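Isomaltose glucohydrolase (Kribbella flavida, PDB 5Z3E) hydrolyses the alpha-1,6-glucosidic linkage of isomaltose from its non-reducing end, releasing beta-D-glucose and D-glucose inside the cell. Local coordinates at residues A[40-44]-A[347-353]; A[103-107]-A[134-140]; A[129-134]-A[147-153]. The protein carries 1 engineered substitution. One frame throughout, in Å; residues are numbered along the deposited sequence. Where two conformers were deposited one is given.

Contact 1: A[40-44]-A[347-353]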
loop_
_atom_site.group_PDB
_atom_site.type_symbol
_atom_site.label_atom_id
_atom_site.label_comp_id
_atom_site.label_asym_id
_atom_site.label_seq_id
_atom_site.Cartn_x
_atom_site.Cartn_y
_atom_site.Cartn_z
ATOM N N GLU A 40 -8.976 21.965 -4.433
ATOM C CA GLU A 40 -10.115 21.675 -3.583
ATOM C C GLU A 40 -10.198 20.191 -3.211
ATOM O O GLU A 40 -10.464 19.859 -2.059
ATOM C CB GLU A 40 -11.411 22.143 -4.257
ATOM C CG GLU A 40 -12.638 21.686 -3.524
ATOM C CD GLU A 40 -12.763 22.087 -2.071
ATOM O OE1 GLU A 40 -12.035 23.016 -1.589
ATOM O OE2 GLU A 40 -13.671 21.483 -1.396
ATOM N N LEU A 41 -9.938 19.317 -4.173
ATOM C CA LEU A 41 -9.956 17.889 -3.872
ATOM C C LEU A 41 -8.819 17.518 -2.915
ATOM O O LEU A 41 -8.977 16.624 -2.100
ATOM C CB LEU A 41 -9.858 17.095 -5.165
ATOM C CG LEU A 41 -9.903 15.576 -5.076
ATOM C CD1 LEU A 41 -11.089 15.069 -4.251
ATOM C CD2 LEU A 41 -9.950 14.979 -6.468
ATOM N N ALA A 42 -7.691 18.208 -2.985
ATOM C CA ALA A 42 -6.617 17.969 -2.017
ATOM C C ALA A 42 -7.054 18.397 -0.622
ATOM O O ALA A 42 -6.852 17.664 0.352
ATOM C CB ALA A 42 -5.339 18.668 -2.440
ATOM N N ARG A 43 -7.628 19.591 -0.494
ATOM C CA ARG A 43 -8.097 20.067 0.803
ATOM C C ARG A 43 -9.132 19.110 1.356
ATOM O O ARG A 43 -9.087 18.725 2.522
ATOM C CB ARG A 43 -8.690 21.501 0.635
ATOM C CG ARG A 43 -9.079 22.103 1.893
ATOM C CD ARG A 43 -10.208 23.125 1.694
ATOM N NE ARG A 43 -11.450 22.504 1.195
ATOM C CZ ARG A 43 -12.223 21.645 1.883
ATOM N NH1 ARG A 43 -11.978 21.343 3.142
ATOM N NH2 ARG A 43 -13.283 21.114 1.296
ATOM N N HIS A 44 -10.097 18.705 0.527
ATOM C CA HIS A 44 -11.114 17.779 0.963
ATOM C C HIS A 44 -10.516 16.437 1.361
ATOM O O HIS A 44 -10.976 15.822 2.320
ATOM C CB HIS A 44 -12.176 17.579 -0.130
ATOM C CG HIS A 44 -13.194 16.552 0.210
ATOM N ND1 HIS A 44 -14.167 16.752 1.180
ATOM C CD2 HIS A 44 -13.352 15.278 -0.220
ATOM C CE1 HIS A 44 -14.882 15.653 1.306
ATOM N NE2 HIS A 44 -14.420 14.749 0.467
ATOM N N ALA A 347 -14.414 11.809 -8.321
ATOM C CA ALA A 347 -14.913 12.328 -7.043
ATOM C C ALA A 347 -16.414 12.575 -7.145
ATOM O O ALA A 347 -16.903 13.053 -8.184
ATOM C CB ALA A 347 -14.194 13.611 -6.694
ATOM N N ASP A 348 -17.152 12.234 -6.103
ATOM C CA ASP A 348 -18.587 12.462 -6.065
ATOM C C ASP A 348 -18.893 13.908 -5.711
ATOM O O ASP A 348 -18.006 14.758 -5.620
ATOM C CB ASP A 348 -19.288 11.423 -5.188
ATOM C CG ASP A 348 -19.099 11.620 -3.713
ATOM O OD1 ASP A 348 -18.587 12.664 -3.254
ATOM O OD2 ASP A 348 -19.514 10.689 -2.966
ATOM N N ALA A 349 -20.182 14.224 -5.554
ATOM C CA ALA A 349 -20.598 15.598 -5.333
ATOM C C ALA A 349 -20.006 16.184 -4.066
ATOM O O ALA A 349 -19.905 17.411 -3.920
ATOM C CB ALA A 349 -22.122 15.695 -5.313
ATOM N N ASP A 350 -19.659 15.340 -3.103
ATOM C CA ASP A 350 -19.048 15.806 -1.826
ATOM C C ASP A 350 -17.519 15.846 -1.911
ATOM O O ASP A 350 -16.864 16.282 -0.950
ATOM C CB ASP A 350 -19.454 14.876 -0.667
ATOM C CG ASP A 350 -20.916 14.970 -0.312
ATOM O OD1 ASP A 350 -21.531 16.035 -0.522
ATOM O OD2 ASP A 350 -21.508 13.942 0.100
ATOM N N GLY A 351 -16.939 15.398 -3.016
ATOM C CA GLY A 351 -15.471 15.287 -3.173
ATOM C C GLY A 351 -14.931 13.954 -2.785
ATOM O O GLY A 351 -13.721 13.738 -2.854
ATOM N N ASP A 352 -15.806 13.031 -2.367
ATOM C CA ASP A 352 -15.303 11.732 -1.901
ATOM C C ASP A 352 -14.908 10.851 -3.071
ATOM O O ASP A 352 -15.571 10.821 -4.127
ATOM C CB ASP A 352 -16.381 11.017 -1.077
ATOM C CG ASP A 352 -16.658 11.651 0.255
ATOM O OD1 ASP A 352 -15.843 12.465 0.729
ATOM O OD2 ASP A 352 -17.674 11.276 0.849
ATOM N N LEU A 353 -13.831 10.084 -2.866
ATOM C CA LEU A 353 -13.306 9.195 -3.878
ATOM C C LEU A 353 -13.635 7.762 -3.530
ATOM O O LEU A 353 -13.335 7.305 -2.405
ATOM C CB LEU A 353 -11.781 9.338 -4.012
ATOM C CG LEU A 353 -11.302 10.642 -4.634
ATOM C CD1 LEU A 353 -9.818 10.806 -4.401
ATOM C CD2 LEU A 353 -11.618 10.694 -6.113
#
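A histidine-carboxylate hydrogen bond, H44 to D352, fastens a type I beta turn (D348 to G351) to helix 32-52. H44 NE2 donates to D352 OD1 at 2.7 Å; the acceptor lies in the ring plane and is met on its anti side, ring and carboxylate planes 29° apart. With CG anti to the backbone N (chi1 175°), the imidazole leaves the helix to lie over the turn. There D350 O sits over one ring face, 3.1 Å from H44 CE1. G351 suits its place twice: positive phi is easy for glycine, and the missing CB lets H44 CD2 come within 3.1 Å of G351 O. One turn earlier, the buried L41 packs its CD1 4.2 Å from A347 CB and beside L353. L41 and L353 also touch helices 333-344 and 382-394, and the loop runs on to A355, engineered in place of the inferred proton acceptor. D348 OD1 braces the turn, accepting from D350 N (an Asx turn) and D352 N on opposite faces of its carboxylate. The D352 carboxylate would tend to stabilise a positive charge on the imidazole, though the bond between H44 ND1 and a citrate, probably from the crystallisation liquor, leaves this open.

Contact 2: A[103-107]-A[134-140]. With GOL (glycerol), chain C.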
loop_
_atom_site.group_PDB
_atom_site.type_symbol
_atom_site.label_atom_id
_atom_site.label_comp_id
_atom_site.label_asym_id
_atom_site.label_seq_id
_atom_site.Cartn_x
_atom_site.Cartn_y
_atom_site.Cartn_z
ATOM N N VAL A 103 0.217 -0.956 18.791
ATOM C CA VAL A 103 -0.360 -2.232 18.401
ATOM C C VAL A 103 0.733 -3.277 18.246
ATOM O O VAL A 103 0.563 -4.423 18.687
ATOM C CB VAL A 103 -1.188 -2.043 17.114
ATOM C CG1 VAL A 103 -1.514 -3.360 16.449
ATOM C CG2 VAL A 103 -2.459 -1.258 17.425
ATOM N N LEU A 104 1.842 -2.909 17.599
ATOM C CA LEU A 104 2.939 -3.831 17.378
ATOM C C LEU A 104 3.702 -4.159 18.654
ATOM O O LEU A 104 4.075 -5.316 18.858
ATOM C CB LEU A 104 3.905 -3.286 16.309
ATOM C CG LEU A 104 3.314 -3.250 14.909
ATOM C CD1 LEU A 104 4.313 -2.610 13.982
ATOM C CD2 LEU A 104 2.877 -4.605 14.470
ATOM N N ARG A 105 3.936 -3.176 19.531
ATOM C CA ARG A 105 4.614 -3.503 20.773
ATOM C C ARG A 105 3.807 -4.538 21.558
ATOM O O ARG A 105 4.370 -5.405 22.217
ATOM C CB ARG A 105 4.878 -2.269 21.629
ATOM C CG ARG A 105 5.836 -1.247 21.013
ATOM C CD ARG A 105 6.219 -0.192 22.026
ATOM N NE ARG A 105 6.695 1.034 21.388
ATOM C CZ ARG A 105 7.163 2.075 22.048
ATOM N NH1 ARG A 105 7.357 2.025 23.355
ATOM N NH2 ARG A 105 7.458 3.190 21.383
ATOM N N ARG A 106 2.474 -4.458 21.494
ATOM C CA ARG A 106 1.636 -5.443 22.152
ATOM C C ARG A 106 1.805 -6.847 21.590
ATOM O O ARG A 106 1.411 -7.804 22.268
ATOM C CB ARG A 106 0.170 -5.007 22.131
ATOM C CG ARG A 106 -0.145 -3.957 23.167
ATOM C CD ARG A 106 -1.394 -3.147 22.863
ATOM N NE ARG A 106 -2.554 -4.020 22.751
ATOM C CZ ARG A 106 -3.681 -3.646 22.165
ATOM N NH1 ARG A 106 -3.814 -2.432 21.666
ATOM N NH2 ARG A 106 -4.670 -4.521 22.065
ATOM N N ARG A 107 2.338 -6.977 20.377
ATOM C CA ARG A 107 2.612 -8.249 19.729
ATOM C C ARG A 107 4.053 -8.718 19.898
ATOM O O ARG A 107 4.446 -9.701 19.280
ATOM C CB ARG A 107 2.243 -8.179 18.246
ATOM C CG ARG A 107 0.818 -7.757 17.955
ATOM C CD ARG A 107 -0.226 -8.604 18.597
ATOM N NE ARG A 107 -1.556 -8.122 18.279
ATOM C CZ ARG A 107 -2.501 -8.769 17.618
ATOM N NH1 ARG A 107 -3.662 -8.170 17.390
ATOM N NH2 ARG A 107 -2.256 -10.011 17.140
ATOM N N PHE A 134 -7.148 -5.026 11.753
ATOM C CA PHE A 134 -7.068 -4.647 13.172
ATOM C C PHE A 134 -8.329 -3.912 13.547
ATOM O O PHE A 134 -8.841 -3.077 12.790
ATOM C CB PHE A 134 -5.879 -3.728 13.424
ATOM C CG PHE A 134 -4.559 -4.408 13.357
ATOM C CD1 PHE A 134 -4.070 -5.052 14.466
ATOM C CD2 PHE A 134 -3.805 -4.440 12.178
ATOM C CE1 PHE A 134 -2.833 -5.680 14.429
ATOM C CE2 PHE A 134 -2.577 -5.075 12.144
ATOM C CZ PHE A 134 -2.093 -5.670 13.280
ATOM N N THR A 135 -8.806 -4.171 14.755
ATOM C CA THR A 135 -9.786 -3.298 15.358
ATOM C C THR A 135 -9.072 -2.026 15.827
ATOM O O THR A 135 -7.843 -1.971 15.940
ATOM C CB THR A 135 -10.451 -4.008 16.574
ATOM O OG1 THR A 135 -9.464 -4.234 17.577
ATOM C CG2 THR A 135 -11.084 -5.328 16.156
ATOM N N PHE A 136 -9.834 -0.981 16.151
ATOM C CA PHE A 136 -9.223 0.277 16.526
ATOM C C PHE A 136 -8.524 0.202 17.877
ATOM O O PHE A 136 -7.652 1.030 18.146
ATOM C CB PHE A 136 -10.235 1.419 16.473
ATOM C CG PHE A 136 -10.858 1.639 15.115
ATOM C CD1 PHE A 136 -10.204 1.362 13.927
ATOM C CD2 PHE A 136 -12.165 2.147 15.022
ATOM C CE1 PHE A 136 -10.829 1.547 12.693
ATOM C CE2 PHE A 136 -12.779 2.330 13.763
ATOM C CZ PHE A 136 -12.119 2.038 12.631
ATOM N N ASP A 137 -8.899 -0.767 18.713
ATOM C CA ASP A 137 -8.206 -1.094 19.941
ATOM C C ASP A 137 -7.092 -2.143 19.764
ATOM O O ASP A 137 -6.523 -2.598 20.764
ATOM C CB ASP A 137 -9.179 -1.432 21.083
ATOM C CG ASP A 137 -10.228 -2.456 20.769
ATOM O OD1 ASP A 137 -10.392 -2.861 19.617
ATOM O OD2 ASP A 137 -10.983 -2.770 21.694
ATOM N N GLY A 138 -6.720 -2.439 18.527
ATOM C CA GLY A 138 -5.517 -3.213 18.283
ATOM C C GLY A 138 -5.599 -4.722 18.343
ATOM O O GLY A 138 -4.565 -5.382 18.352
ATOM N N ASN A 139 -6.823 -5.261 18.347
ATOM C CA ASN A 139 -7.041 -6.681 18.351
ATOM C C ASN A 139 -7.152 -7.218 16.937
ATOM O O ASN A 139 -7.389 -6.447 15.979
ATOM C CB ASN A 139 -8.293 -7.005 19.163
ATOM C CG ASN A 139 -8.190 -6.487 20.573
ATOM O OD1 ASN A 139 -7.118 -6.541 21.196
ATOM N ND2 ASN A 139 -9.221 -5.904 21.072
ATOM N N ASP A 140 -7.025 -8.528 16.749
ATOM C CA ASP A 140 -7.257 -9.123 15.452
ATOM C C ASP A 140 -8.702 -8.826 15.057
ATOM O O ASP A 140 -9.635 -9.120 15.805
ATOM C CB ASP A 140 -7.093 -10.643 15.471
ATOM C CG ASP A 140 -5.668 -11.113 15.669
ATOM O OD1 ASP A 140 -4.804 -10.309 16.008
ATOM O OD2 ASP A 140 -5.437 -12.302 15.483
HETATM C C1 GOL C . -4.157 -8.430 20.758
HETATM O O1 GOL C . -5.476 -8.628 20.961
HETATM C C2 GOL C . -3.228 -7.579 21.747
HETATM O O2 GOL C . -4.049 -7.310 22.907
HETATM C C3 GOL C . -1.948 -8.243 21.862
HETATM O O3 GOL C . -1.280 -8.474 23.031
HETATM O O HOH W 1 -1.977 -5.564 19.401
#
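R106 and R107, in the link between helix 90-105 and helix 108-119, reach across to the loop after strand 134-135, and their guanidinium groups make the first shell. R107, at the N-cap position, meets D140 OD1 end-on with NH1 and NH2, both at 2.8 Å, in a salt bridge whose guanidinium and carboxylate planes are only 16° apart. NH1 also donates to G138 O at 3.1 Å, almost straight (168°), and NE donates to a water that in turn bonds V103 O and G138 O; these in-plane bonds fix the rotation of the group. R106 likewise points NH1 and NH2 at a single oxygen, D137 O, with NH1 2.9 Å away. A bend at chi3 (59°) turns its otherwise extended chain toward that carbonyl. Beneath the arginines V103 CG1 packs obliquely on the F134 ring, 3.3 Å from CE1, and V103 CG2 touches G138 CA at 3.7 Å, an approach that a residue without CB permits.

A glycerol, probably from the crystallisation liquor, bridges the segments, bonded to R106 NH2, R106 O and N139 OD1. Farther out, a type I turn from T135 to G138 shapes the loop; T135 suits it because OG1 donates to D137 OD1 and accepts from N139 N. D140 probably offsets the charge of R107, whereas R106 is met across the contact by the neutral D137 carbonyl.

Contact 3: A[129-134]-A[147-153]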
loop_
_atom_site.group_PDB
_atom_site.type_symbol
_atom_site.label_atom_id
_atom_site.label_comp_id
_atom_site.label_asym_id
_atom_site.label_seq_id
_atom_site.Cartn_x
_atom_site.Cartn_y
_atom_site.Cartn_z
ATOM N N MET A 129 -0.379 -16.458 12.611
ATOM C CA MET A 129 0.416 -15.310 12.217
ATOM C C MET A 129 -0.218 -13.998 12.668
ATOM O O MET A 129 -1.341 -13.948 13.160
ATOM C CB MET A 129 0.634 -15.370 10.702
ATOM C CG MET A 129 1.349 -16.644 10.266
ATOM S SD MET A 129 3.004 -16.872 10.971
ATOM C CE MET A 129 3.913 -15.825 9.898
ATOM N N LEU A 130 0.528 -12.895 12.511
ATOM C CA LEU A 130 -0.033 -11.584 12.825
ATOM C C LEU A 130 -1.165 -11.270 11.844
ATOM O O LEU A 130 -1.191 -11.778 10.713
ATOM C CB LEU A 130 1.041 -10.497 12.758
ATOM C CG LEU A 130 2.144 -10.551 13.765
ATOM C CD1 LEU A 130 3.060 -9.363 13.626
ATOM C CD2 LEU A 130 1.598 -10.604 15.145
ATOM N N PRO A 131 -2.118 -10.449 12.262
ATOM C CA PRO A 131 -3.347 -10.270 11.478
ATOM C C PRO A 131 -3.215 -9.273 10.337
ATOM O O PRO A 131 -2.239 -8.506 10.236
ATOM C CB PRO A 131 -4.351 -9.777 12.509
ATOM C CG PRO A 131 -3.482 -8.966 13.419
ATOM C CD PRO A 131 -2.212 -9.781 13.566
ATOM N N THR A 132 -4.256 -9.292 9.520
ATOM C CA THR A 132 -4.474 -8.338 8.446
ATOM C C THR A 132 -5.400 -7.220 8.925
ATOM O O THR A 132 -5.005 -6.059 8.977
ATOM C CB THR A 132 -5.017 -9.078 7.234
ATOM O OG1 THR A 132 -3.959 -9.926 6.792
ATOM C CG2 THR A 132 -5.451 -8.127 6.139
ATOM N N ARG A 133 -6.622 -7.529 9.316
ATOM C CA ARG A 133 -7.495 -6.498 9.876
ATOM C C ARG A 133 -7.183 -6.282 11.331
ATOM O O ARG A 133 -7.045 -7.262 12.078
ATOM C CB ARG A 133 -8.977 -6.872 9.748
ATOM C CG ARG A 133 -9.448 -7.087 8.332
ATOM C CD ARG A 133 -10.952 -7.159 8.280
ATOM N NE ARG A 133 -11.421 -7.624 6.987
ATOM C CZ ARG A 133 -12.671 -7.481 6.567
ATOM N NH1 ARG A 133 -13.585 -6.949 7.360
ATOM N NH2 ARG A 133 -12.970 -7.816 5.355
ATOM N N PHE A 134 -7.148 -5.026 11.753
ATOM C CA PHE A 134 -7.068 -4.647 13.172
ATOM C C PHE A 134 -8.329 -3.912 13.547
ATOM O O PHE A 134 -8.841 -3.077 12.790
ATOM C CB PHE A 134 -5.879 -3.728 13.424
ATOM C CG PHE A 134 -4.559 -4.408 13.357
ATOM C CD1 PHE A 134 -4.070 -5.052 14.466
ATOM C CD2 PHE A 134 -3.805 -4.440 12.178
ATOM C CE1 PHE A 134 -2.833 -5.680 14.429
ATOM C CE2 PHE A 134 -2.577 -5.075 12.144
ATOM C CZ PHE A 134 -2.093 -5.670 13.280
ATOM N N ASP A 147 -6.849 -14.633 5.516
ATOM C CA ASP A 147 -6.357 -13.418 4.912
ATOM C C ASP A 147 -4.908 -13.068 5.239
ATOM O O ASP A 147 -4.510 -11.917 5.007
ATOM C CB ASP A 147 -7.286 -12.235 5.211
ATOM C CG ASP A 147 -7.239 -11.812 6.655
ATOM O OD1 ASP A 147 -6.471 -12.398 7.436
ATOM O OD2 ASP A 147 -7.979 -10.854 7.008
ATOM N N PHE A 148 -4.112 -14.033 5.655
ATOM C CA PHE A 148 -2.701 -13.838 5.991
ATOM C C PHE A 148 -1.962 -13.030 4.916
ATOM O O PHE A 148 -1.905 -13.434 3.748
ATOM C CB PHE A 148 -2.006 -15.203 6.139
ATOM C CG PHE A 148 -0.522 -15.120 6.310
ATOM C CD1 PHE A 148 0.057 -14.312 7.272
ATOM C CD2 PHE A 148 0.319 -15.870 5.510
ATOM C CE1 PHE A 148 1.419 -14.217 7.400
ATOM C CE2 PHE A 148 1.701 -15.777 5.641
ATOM C CZ PHE A 148 2.244 -14.955 6.579
ATOM N N GLN A 149 -1.351 -11.920 5.338
ATOM C CA GLN A 149 -0.625 -11.002 4.466
ATOM C C GLN A 149 0.565 -10.458 5.230
ATOM O O GLN A 149 0.411 -10.101 6.412
ATOM C CB GLN A 149 -1.488 -9.791 4.070
ATOM C CG GLN A 149 -2.630 -10.130 3.113
ATOM C CD GLN A 149 -3.520 -8.925 2.791
ATOM O OE1 GLN A 149 -3.624 -8.002 3.574
ATOM N NE2 GLN A 149 -4.153 -8.927 1.639
ATOM N N THR A 150 1.703 -10.284 4.569
ATOM C CA THR A 150 2.857 -9.638 5.189
ATOM C C THR A 150 3.132 -8.237 4.656
ATOM O O THR A 150 3.982 -7.539 5.207
ATOM C CB THR A 150 4.081 -10.517 5.022
ATOM O OG1 THR A 150 4.170 -10.836 3.643
ATOM C CG2 THR A 150 3.990 -11.771 5.906
ATOM N N ASP A 151 2.454 -7.815 3.589
ATOM C CA ASP A 151 2.796 -6.540 2.951
ATOM C C ASP A 151 2.656 -5.351 3.875
ATOM O O ASP A 151 3.457 -4.410 3.808
ATOM C CB ASP A 151 1.963 -6.303 1.680
ATOM C CG ASP A 151 0.497 -6.218 1.939
ATOM O OD1 ASP A 151 -0.081 -7.257 2.324
ATOM O OD2 ASP A 151 -0.068 -5.113 1.802
ATOM N N GLY A 152 1.623 -5.340 4.712
ATOM C CA GLY A 152 1.325 -4.149 5.481
ATOM C C GLY A 152 2.420 -3.782 6.459
ATOM O O GLY A 152 2.673 -2.610 6.725
ATOM N N TYR A 153 3.092 -4.788 7.017
ATOM C CA TYR A 153 4.183 -4.538 7.935
ATOM C C TYR A 153 5.358 -3.881 7.221
ATOM O O TYR A 153 6.017 -3.002 7.775
ATOM C CB TYR A 153 4.596 -5.867 8.637
ATOM C CG TYR A 153 3.437 -6.430 9.442
ATOM C CD1 TYR A 153 3.101 -5.890 10.678
ATOM C CD2 TYR A 153 2.628 -7.440 8.973
ATOM C CE1 TYR A 153 1.984 -6.313 11.371
ATOM C CE2 TYR A 153 1.510 -7.860 9.647
ATOM C CZ TYR A 153 1.159 -7.275 10.854
ATOM O OH TYR A 153 0.039 -7.603 11.570
HETATM O O HOH W 2 0.963 -11.157 8.977
HETATM O O HOH W 3 -2.155 -11.495 8.147
HETATM O O HOH W 4 -1.187 -8.100 7.264
HETATM O O HOH W 5 -5.872 -11.534 9.927
HETATM O O HOH W 6 -9.738 -9.464 5.609
#
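T132 and D147 come from opposite directions, and T132 CB lies against the D147 carboxylate, 3.5 Å from OD2. From CB the two branches part. OG1, beside the backbone N and anti to the carbonyl carbon (chi1 -67°), donates to D147 O at 2.7 Å, approaching from well above the carbonyl plane; it also accepts from a water that in turn takes the N-H of Q149. CG2 goes the other way, toward the side chain of Q149. Threonine suits the place: the hydroxyl serves the D147 carbonyl and a water, while the methyl packs beside Q149. Another water joins T132 N to D147 OD1, and a further one links R133 NE to D147 OD2, which also bonds S142. Two more waters tie the backbones together, one between L130 O and Q149 O, the other between P131 O and Q149 O.

The 147-153 segment leads into helix 151-167 of the (alpha/alpha)6 barrel that family 15 glycosidases share. Q149 stands close to the catalytic centre, its side chain about 4 Å from that of E198, the inferred proton donor; in one of two conformers its amide nitrogen is held by D195 O and its oxygen by R75.

In the first turn of helix 151-167, Y153 OH donates to P131 O at 2.8 Å, in the carbonyl plane and on a lone pair. The same hydroxyl lies at the edge of the F134 ring, 3.3 Å from CZ, while L130 CB packs against Y153 CZ at 3.7 Å and Y184 meets the tyrosine ring edge-to-face. At the far end M129, bent at chi2 and chi3, curls over one face of F148: CG makes a CH-pi contact, CB approaches CE1 to 3.6 Å, and SD stands obliquely to the ring in a Met-aromatic pair.

How the contacts relate
Contacts 2 and 3 are neighbours, their centres about 11 Å apart, and share F134, which begins the 134-140 segment and ends 129-134. Their segments alternate along the chain, and they also touch directly: D140 and R107 pack on P131, and L104 packs on Y153. Together they join helix 90-105, helix 151-167 and strand 134-135, which pairs antiparallel with strand 71-72. Segment 129-134 runs straight on into 134-140, while 147-153 carries Q149 close to E198 and D195. Contact 1 lies about 30 Å from both, centre to centre, and spans their whole stretch of sequence, bringing the N-terminal helix 32-52 against the loop that follows helix 333-344 and leads to the engineered A355.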